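Local coordinates for protein molinate hydrolase (Gulosibacter molinativorax, PDB 4UB9) that hydrolyses the thiocarbamate herbicide molinate and is a zinc-binding member of the amidohydrolase family, at residues 92-97 with 140-145; 330-335 with 404-409; 397-402 with 460-465. One frame throughout, in Å; residues are numbered along the deposited sequence.

Contact 1: 92-97 with 140-145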
loop_
_atom_site.group_PDB
_atom_site.type_symbol
_atom_site.label_atom_id
_atom_site.label_comp_id
_atom_site.label_asym_id
_atom_site.label_seq_id
_atom_site.Cartn_x
_atom_site.Cartn_y
_atom_site.Cartn_z
ATOM N N GLY A 92 15.914 42.027 -16.882
ATOM C CA GLY A 92 15.352 40.689 -17.095
ATOM C C GLY A 92 15.261 39.933 -15.755
ATOM O O GLY A 92 16.220 39.920 -14.958
ATOM N N LEU A 93 14.097 39.366 -15.475
ATOM C CA LEU A 93 13.901 38.673 -14.219
ATOM C C LEU A 93 14.687 37.359 -14.204
ATOM O O LEU A 93 14.977 36.757 -15.255
ATOM C CB LEU A 93 12.425 38.449 -13.905
ATOM C CG LEU A 93 11.593 39.743 -13.882
ATOM C CD1 LEU A 93 10.131 39.457 -13.595
ATOM C CD2 LEU A 93 12.109 40.742 -12.887
ATOM N N VAL A 94 14.994 36.923 -12.984
ATOM C CA VAL A 94 15.893 35.780 -12.759
ATOM C C VAL A 94 15.380 34.885 -11.666
ATOM O O VAL A 94 15.067 35.335 -10.550
ATOM C CB VAL A 94 17.311 36.257 -12.367
ATOM C CG1 VAL A 94 18.249 35.067 -12.191
ATOM C CG2 VAL A 94 17.873 37.208 -13.421
ATOM N N ASN A 95 15.285 33.606 -11.987
ATOM C CA ASN A 95 14.785 32.620 -11.024
ATOM C C ASN A 95 15.934 31.728 -10.608
ATOM O O ASN A 95 16.493 31.001 -11.430
ATOM C CB ASN A 95 13.657 31.765 -11.622
ATOM C CG ASN A 95 12.868 31.006 -10.570
ATOM O OD1 ASN A 95 13.425 30.473 -9.585
ATOM N ND2 ASN A 95 11.543 30.948 -10.760
ATOM N N GLY A 96 16.200 31.705 -9.310
ATOM C CA GLY A 96 17.334 30.950 -8.760
ATOM C C GLY A 96 17.154 29.454 -8.559
ATOM O O GLY A 96 18.099 28.754 -8.204
ATOM N N ASN A 97 15.936 28.966 -8.751
ATOM C CA ASN A 97 15.657 27.553 -8.610
ATOM C C ASN A 97 14.375 27.124 -9.261
ATOM O O ASN A 97 13.289 27.276 -8.705
ATOM C CB ASN A 97 15.619 27.134 -7.156
ATOM C CG ASN A 97 15.398 25.641 -6.992
ATOM O OD1 ASN A 97 15.709 24.862 -7.874
ATOM N ND2 ASN A 97 14.884 25.245 -5.857
ATOM N N THR A 140 16.510 34.579 -17.399
ATOM C CA THR A 140 17.508 33.582 -16.952
ATOM C C THR A 140 16.948 32.667 -15.877
ATOM O O THR A 140 16.405 33.137 -14.872
ATOM C CB THR A 140 18.789 34.239 -16.417
ATOM O OG1 THR A 140 19.340 35.090 -17.431
ATOM C CG2 THR A 140 19.829 33.196 -16.035
ATOM N N VAL A 141 17.062 31.353 -16.119
ATOM C CA VAL A 141 16.678 30.373 -15.126
ATOM C C VAL A 141 17.845 29.499 -14.690
ATOM O O VAL A 141 18.677 29.084 -15.494
ATOM C CB VAL A 141 15.514 29.447 -15.582
ATOM C CG1 VAL A 141 14.234 30.246 -15.751
ATOM C CG2 VAL A 141 15.857 28.697 -16.839
ATOM N N PHE A 142 17.846 29.189 -13.410
ATOM C CA PHE A 142 18.823 28.278 -12.813
ATOM C C PHE A 142 18.114 27.031 -12.409
ATOM O O PHE A 142 17.305 27.012 -11.458
ATOM C CB PHE A 142 19.488 28.943 -11.626
ATOM C CG PHE A 142 20.378 30.054 -12.024
ATOM C CD1 PHE A 142 21.684 29.820 -12.398
ATOM C CD2 PHE A 142 19.904 31.348 -12.086
ATOM C CE1 PHE A 142 22.532 30.867 -12.790
ATOM C CE2 PHE A 142 20.729 32.384 -12.481
ATOM C CZ PHE A 142 22.050 32.139 -12.831
ATOM N N ASP A 143 18.396 25.982 -13.168
ATOM C CA ASP A 143 17.795 24.667 -12.968
ATOM C C ASP A 143 18.676 23.784 -12.078
ATOM O O ASP A 143 19.786 23.425 -12.408
ATOM C CB ASP A 143 17.526 23.978 -14.295
ATOM C CG ASP A 143 16.851 22.610 -14.127
ATOM O OD1 ASP A 143 17.325 21.781 -13.289
ATOM O OD2 ASP A 143 15.873 22.333 -14.864
ATOM N N THR A 144 18.087 23.396 -10.981
ATOM C CA THR A 144 18.784 22.859 -9.815
ATOM C C THR A 144 18.660 21.322 -9.694
ATOM O O THR A 144 19.300 20.673 -8.871
ATOM C CB THR A 144 18.157 23.625 -8.642
ATOM O OG1 THR A 144 19.000 24.737 -8.295
ATOM C CG2 THR A 144 17.871 22.833 -7.535
ATOM N N TRP A 145 17.821 20.757 -10.544
ATOM C CA TRP A 145 17.612 19.322 -10.626
ATOM C C TRP A 145 16.854 18.963 -11.896
ATOM O O TRP A 145 15.724 19.392 -12.128
ATOM C CB TRP A 145 16.831 18.741 -9.439
ATOM C CG TRP A 145 16.666 17.207 -9.544
ATOM C CD1 TRP A 145 17.599 16.269 -9.241
ATOM C CD2 TRP A 145 15.535 16.496 -10.008
ATOM N NE1 TRP A 145 17.117 15.017 -9.472
ATOM C CE2 TRP A 145 15.838 15.127 -9.926
ATOM C CE3 TRP A 145 14.284 16.880 -10.460
ATOM C CZ2 TRP A 145 14.937 14.139 -10.287
ATOM C CZ3 TRP A 145 13.392 15.913 -10.824
ATOM C CH2 TRP A 145 13.725 14.551 -10.744
#
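N95 bonds through both its backbone N and its O to the neighbouring strand, on T140 and F142, the residues flanking V141: its N donates to T140 O at 3.1 Å and its O receives F142 N at 3.0 Å. A weak bond, T140 N to L93 O at 3.4 Å, extends this parallel ladder toward the start of the strands, whose directions differ by only 4°. Two CA-H...O contacts supplement it, from V94 CA to T140 O and from N97 CA to F142 O.

V94 and T140 pair on one face of the sheet, N95 and V141 on the other. These are adjacent parallel strands of the amidohydrolase TIM barrel, and 92-97 turns a corner at G96 as it comes toward the metal site. N97 lies about 6 Å, side chain to ion, from the zinc ion held by H282 and H302; its ND2 donates to D373.

Among apolar groups, V94 CG1 comes to the edge of the F142 ring, 3.7 Å from CE2. It is placed there because CG1 lies anti to the backbone N (chi1 -178°). N95 O also lies at that ring edge, while Y430 stacks with F142.

Two Asx turns shape the strand ends. N95 OD1 accepts N97 N at 3.0 Å, the donor tilted 22° from the amide plane, and so ties the corner at G96. D143 OD1 accepts W145 N in the second, while D143 OD2 accepts from N146 ND2 and L100 N.

Contact 2: 330-335 with 404-409; sequences PTTIAQ and WMQAMV
P330 packs against one side of helix 400-410, where a loop following strand 326-328, probably one of the barrel strands of this TIM-barrel family, leads into helix 333-341. The contact is buried and almost wholly apolar, with no hydrogen bond between 330-335 and 404-409.

At W404, the first residue of the helical segment, P330 CG stands over one face of the indole in a CH-pi contact, 4.2 Å from the centroid of the five-membered ring and 20° off its normal. P330 CD sits near the pyrrole side, 3.4 Å from W404 CD1. The indole swings to the proline because its CG is anti to the backbone N (chi1 -172°), and NE1 is tied to V328 O, which fixes the ring's rotation. A leucine in place of W404 would probably strip P330 of its aromatic platform and leave V328 O without this donor.

Q406 stretches out along the flank of the helix, all its carbons extended, to bring NE2 within 4.2 Å of T332 CG2; NE2 itself is bonded to E392 and E410.

A407 is where the backbones come nearest, with CA 4.4 Å from that of T332. Its CB points into the loop and fits between P330 CG and T332 CG2, the latter at 3.8 Å. T332 is the N-cap of helix 333-341: OG1, lying between the backbone N and the carbonyl carbon (chi1 62°), accepts Q335 N and is also bonded to E392.

M408 CG, one turn beyond W404, lies 3.4 Å above the indole plane, on the same face as P330 CG; bends at chi2 and chi3 then keep the thioether beside the proline, SD 3.7 Å from P330 CG.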
loop_
_atom_site.group_PDB
_atom_site.type_symbol
_atom_site.label_atom_id
_atom_site.label_comp_id
_atom_site.label_asym_id
_atom_site.label_seq_id
_atom_site.Cartn_x
_atom_site.Cartn_y
_atom_site.Cartn_z
ATOM N N PRO A 330 8.844 30.339 0.214
ATOM C CA PRO A 330 7.736 30.602 1.060
ATOM C C PRO A 330 6.421 30.359 0.364
ATOM O O PRO A 330 6.317 30.123 -0.832
ATOM C CB PRO A 330 7.897 32.081 1.328
ATOM C CG PRO A 330 8.309 32.584 -0.013
ATOM C CD PRO A 330 9.253 31.547 -0.529
ATOM N N THR A 331 5.422 30.523 1.173
ATOM C CA THR A 331 4.087 30.278 0.817
ATOM C C THR A 331 3.297 31.531 1.245
ATOM O O THR A 331 3.609 32.153 2.253
ATOM C CB THR A 331 3.710 29.020 1.570
ATOM O OG1 THR A 331 2.728 28.300 0.837
ATOM C CG2 THR A 331 3.329 29.330 2.930
ATOM N N THR A 332 2.347 31.960 0.427
ATOM C CA THR A 332 1.535 33.127 0.765
ATOM C C THR A 332 0.604 32.790 1.897
ATOM O O THR A 332 0.351 31.627 2.214
ATOM C CB THR A 332 0.676 33.610 -0.401
ATOM O OG1 THR A 332 -0.240 32.589 -0.788
ATOM C CG2 THR A 332 1.511 33.994 -1.585
ATOM N N ILE A 333 0.048 33.812 2.503
ATOM C CA ILE A 333 -0.930 33.600 3.597
ATOM C C ILE A 333 -2.097 32.711 3.178
ATOM O O ILE A 333 -2.471 31.790 3.876
ATOM C CB ILE A 333 -1.479 34.960 4.078
ATOM C CG1 ILE A 333 -0.371 35.687 4.866
ATOM C CG2 ILE A 333 -2.730 34.782 4.944
ATOM C CD1 ILE A 333 -0.573 37.188 4.974
ATOM N N ALA A 334 -2.627 32.999 1.992
ATOM C CA ALA A 334 -3.799 32.307 1.474
ATOM C C ALA A 334 -3.499 30.858 1.090
ATOM O O ALA A 334 -4.219 29.929 1.452
ATOM C CB ALA A 334 -4.355 33.039 0.277
ATOM N N GLN A 335 -2.398 30.669 0.368
ATOM C CA GLN A 335 -1.961 29.314 -0.029
ATOM C C GLN A 335 -1.729 28.437 1.195
ATOM O O GLN A 335 -2.211 27.309 1.284
ATOM C CB GLN A 335 -0.722 29.390 -0.925
ATOM C CG GLN A 335 -0.065 28.059 -1.202
ATOM C CD GLN A 335 -0.938 27.074 -1.983
ATOM O OE1 GLN A 335 -1.772 27.442 -2.843
ATOM N NE2 GLN A 335 -0.709 25.802 -1.722
ATOM N N TRP A 404 6.194 34.473 -5.164
ATOM C CA TRP A 404 7.312 34.499 -4.177
ATOM C C TRP A 404 7.478 35.908 -3.589
ATOM O O TRP A 404 7.497 36.112 -2.382
ATOM C CB TRP A 404 8.621 34.066 -4.872
ATOM C CG TRP A 404 9.804 33.853 -3.967
ATOM C CD1 TRP A 404 10.277 32.664 -3.518
ATOM C CD2 TRP A 404 10.674 34.852 -3.453
ATOM N NE1 TRP A 404 11.405 32.858 -2.761
ATOM C CE2 TRP A 404 11.662 34.196 -2.700
ATOM C CE3 TRP A 404 10.721 36.248 -3.566
ATOM C CZ2 TRP A 404 12.674 34.877 -2.050
ATOM C CZ3 TRP A 404 11.731 36.924 -2.936
ATOM C CH2 TRP A 404 12.704 36.239 -2.181
ATOM N N MET A 405 7.555 36.855 -4.507
ATOM C CA MET A 405 7.681 38.277 -4.161
ATOM C C MET A 405 6.541 38.758 -3.313
ATOM O O MET A 405 6.721 39.334 -2.249
ATOM C CB MET A 405 7.795 39.101 -5.413
ATOM C CG MET A 405 9.212 39.058 -5.976
ATOM S SD MET A 405 9.438 40.108 -7.408
ATOM C CE MET A 405 10.914 39.487 -8.176
ATOM N N GLN A 406 5.352 38.398 -3.714
ATOM C CA GLN A 406 4.154 38.718 -2.904
ATOM C C GLN A 406 4.246 38.106 -1.517
ATOM O O GLN A 406 4.034 38.788 -0.514
ATOM C CB GLN A 406 2.882 38.215 -3.639
ATOM C CG GLN A 406 1.616 38.468 -2.844
ATOM C CD GLN A 406 0.383 37.926 -3.533
ATOM O OE1 GLN A 406 0.310 37.876 -4.752
ATOM N NE2 GLN A 406 -0.545 37.459 -2.751
ATOM N N ALA A 407 4.584 36.803 -1.446
ATOM C CA ALA A 407 4.658 36.114 -0.135
ATOM C C ALA A 407 5.693 36.766 0.769
ATOM O O ALA A 407 5.511 36.896 1.972
ATOM C CB ALA A 407 5.012 34.667 -0.311
ATOM N N MET A 408 6.826 37.129 0.180
ATOM C CA MET A 408 7.927 37.682 0.990
ATOM C C MET A 408 7.519 39.060 1.556
ATOM O O MET A 408 7.693 39.330 2.719
ATOM C CB MET A 408 9.222 37.733 0.168
ATOM C CG MET A 408 9.820 36.343 -0.091
ATOM S SD MET A 408 10.216 35.427 1.430
ATOM C CE MET A 408 11.910 35.925 1.661
ATOM N N VAL A 409 6.938 39.884 0.695
ATOM C CA VAL A 409 6.457 41.186 1.076
ATOM C C VAL A 409 5.392 41.054 2.147
ATOM O O VAL A 409 5.430 41.786 3.110
ATOM C CB VAL A 409 5.933 41.958 -0.124
ATOM C CG1 VAL A 409 5.216 43.238 0.318
ATOM C CG2 VAL A 409 7.099 42.291 -1.044
#

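Contact 3: 397-402 with 460-465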
loop_
_atom_site.group_PDB
_atom_site.type_symbol
_atom_site.label_atom_id
_atom_site.label_comp_id
_atom_site.label_asym_id
_atom_site.label_seq_id
_atom_site.Cartn_x
_atom_site.Cartn_y
_atom_site.Cartn_z
ATOM N N LEU A 397 5.249 27.215 -12.646
ATOM C CA LEU A 397 6.245 27.949 -13.388
ATOM C C LEU A 397 5.590 29.037 -14.255
ATOM O O LEU A 397 4.608 28.774 -14.916
ATOM C CB LEU A 397 7.039 27.010 -14.300
ATOM C CG LEU A 397 8.244 27.631 -14.999
ATOM C CD1 LEU A 397 9.295 28.101 -14.014
ATOM C CD2 LEU A 397 8.839 26.628 -15.969
ATOM N N GLY A 398 6.195 30.217 -14.272
ATOM C CA GLY A 398 5.718 31.336 -15.104
ATOM C C GLY A 398 5.060 32.406 -14.275
ATOM O O GLY A 398 4.949 33.530 -14.707
ATOM N N GLU A 399 4.545 31.997 -13.125
ATOM C CA GLU A 399 3.942 32.882 -12.118
ATOM C C GLU A 399 4.492 32.715 -10.701
ATOM O O GLU A 399 4.213 33.528 -9.825
ATOM C CB GLU A 399 2.455 32.575 -12.007
ATOM C CG GLU A 399 1.677 32.910 -13.266
ATOM C CD GLU A 399 0.171 32.803 -13.077
ATOM O OE1 GLU A 399 -0.351 33.184 -12.016
ATOM O OE2 GLU A 399 -0.489 32.371 -14.023
ATOM N N ASP A 400 5.262 31.658 -10.509
ATOM C CA ASP A 400 5.853 31.315 -9.232
ATOM C C ASP A 400 6.728 32.451 -8.627
ATOM O O ASP A 400 6.707 32.672 -7.433
ATOM C CB ASP A 400 6.709 30.082 -9.404
ATOM C CG ASP A 400 7.806 30.261 -10.505
ATOM O OD1 ASP A 400 7.486 30.634 -11.668
ATOM O OD2 ASP A 400 9.001 30.026 -10.194
ATOM N N HIS A 401 7.469 33.146 -9.477
ATOM C CA HIS A 401 8.265 34.285 -9.048
ATOM C C HIS A 401 7.409 35.463 -8.525
ATOM O O HIS A 401 7.772 36.094 -7.511
ATOM C CB HIS A 401 9.265 34.734 -10.108
ATOM C CG HIS A 401 8.650 35.154 -11.400
ATOM N ND1 HIS A 401 7.720 34.397 -12.071
ATOM C CD2 HIS A 401 8.927 36.197 -12.215
ATOM C CE1 HIS A 401 7.400 34.986 -13.209
ATOM N NE2 HIS A 401 8.120 36.082 -13.323
ATOM N N PHE A 402 6.294 35.761 -9.203
ATOM C CA PHE A 402 5.360 36.801 -8.740
ATOM C C PHE A 402 4.802 36.450 -7.375
ATOM O O PHE A 402 4.819 37.224 -6.450
ATOM C CB PHE A 402 4.181 37.003 -9.690
ATOM C CG PHE A 402 4.562 37.342 -11.118
ATOM C CD1 PHE A 402 5.514 38.307 -11.419
ATOM C CD2 PHE A 402 3.929 36.695 -12.181
ATOM C CE1 PHE A 402 5.864 38.581 -12.734
ATOM C CE2 PHE A 402 4.260 37.001 -13.500
ATOM C CZ PHE A 402 5.240 37.931 -13.776
ATOM N N ASN A 460 2.064 44.359 -8.827
ATOM C CA ASN A 460 2.297 45.025 -10.129
ATOM C C ASN A 460 3.428 44.459 -10.957
ATOM O O ASN A 460 3.606 44.809 -12.137
ATOM C CB ASN A 460 2.534 46.525 -9.964
ATOM C CG ASN A 460 1.270 47.267 -9.575
ATOM O OD1 ASN A 460 0.186 46.924 -10.013
ATOM N ND2 ASN A 460 1.417 48.296 -8.764
ATOM N N MET A 461 4.192 43.581 -10.350
ATOM C CA MET A 461 5.207 42.822 -11.109
ATOM C C MET A 461 4.570 42.040 -12.261
ATOM O O MET A 461 5.217 41.779 -13.284
ATOM C CB MET A 461 5.965 41.851 -10.196
ATOM C CG MET A 461 6.923 42.503 -9.200
ATOM S SD MET A 461 8.280 43.343 -10.016
ATOM C CE MET A 461 9.104 42.006 -10.891
ATOM N N ARG A 462 3.300 41.718 -12.092
ATOM C CA ARG A 462 2.566 40.992 -13.129
ATOM C C ARG A 462 2.226 41.847 -14.356
ATOM O O ARG A 462 1.803 41.312 -15.340
ATOM C CB ARG A 462 1.282 40.411 -12.580
ATOM C CG ARG A 462 1.506 39.299 -11.579
ATOM C CD ARG A 462 0.212 38.968 -10.842
ATOM N NE ARG A 462 0.354 37.874 -9.868
ATOM C CZ ARG A 462 0.350 36.569 -10.159
ATOM N NH1 ARG A 462 0.237 36.166 -11.400
ATOM N NH2 ARG A 462 0.450 35.670 -9.197
ATOM N N THR A 463 2.372 43.163 -14.277
ATOM C CA THR A 463 1.821 44.068 -15.321
ATOM C C THR A 463 2.779 44.200 -16.501
ATOM O O THR A 463 2.972 45.291 -17.043
ATOM C CB THR A 463 1.465 45.466 -14.770
ATOM O OG1 THR A 463 2.669 46.126 -14.350
ATOM C CG2 THR A 463 0.511 45.359 -13.607
ATOM N N LEU A 464 3.302 43.063 -16.953
ATOM C CA LEU A 464 4.268 43.045 -18.071
ATOM C C LEU A 464 3.714 43.542 -19.394
ATOM O O LEU A 464 2.730 43.041 -19.848
ATOM C CB LEU A 464 4.756 41.634 -18.342
ATOM C CG LEU A 464 5.801 41.069 -17.400
ATOM C CD1 LEU A 464 5.891 39.561 -17.622
ATOM C CD2 LEU A 464 7.137 41.735 -17.662
ATOM N N SER A 465 4.404 44.493 -19.998
ATOM C CA SER A 465 4.073 45.032 -21.324
ATOM C C SER A 465 5.023 44.587 -22.363
ATOM O O SER A 465 4.640 44.404 -23.491
ATOM C CB SER A 465 4.212 46.562 -21.365
ATOM O OG SER A 465 3.239 47.165 -20.577
#
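F402 is the centre of this contact, and the aliphatic part of R462 covers one face of its ring: R462 CG lies 3.9 Å from the centroid, 24° off the normal, in a CH-pi contact. M461 CB meets the ring at CD1, 3.8 Å away, and L464 CD1 reaches its edge at CZ, 4.2 Å away. On the face opposite R462 lies H401, its NE2 3.4 Å above the F402 ring plane, so both faces are met, each off centre.

From CG to NE the arginine runs extended, passing across the base of F402 so that F402 CB lies over one face of the guanidinium. Beyond it NH1 makes a fairly straight salt bridge of 3.1 Å to E399 OE1. The carboxylate oxygen stays near the guanidinium plane but is itself met from above its own plane, the two groups standing 87° apart.

Further out, H401 is positioned by its NE2 bond to G136 O, and M461 packs on L90 and L93. E399 is the N-cap residue of helix 400-410; its salt bridge and the F402 packing join this helix N-terminus of the amidohydrolase TIM-barrel domain to the 3-10 segment before strand 464-469.

How the contacts relate
Contact 1 lies in the core, its centre about 4 Å from that of the chain, and is held mainly by backbone hydrogen bonds between barrel strands. Contacts 2 and 3 lie farther out and rely on side chains: contact 2 is buried and apolar, whereas contact 3 is partly exposed and adds a salt bridge on its more exposed side. Both use helix 400-410, contact 3 at its start and contact 2 farther along, and they meet where M405 SD touches M461 CG at 3.9 Å. Contact 3 also touches contact 1, through L93 with H401 and M461, and through a weak N95 ND2 to D400 OD2 hydrogen bond. Contacts 1 and 2 do not touch.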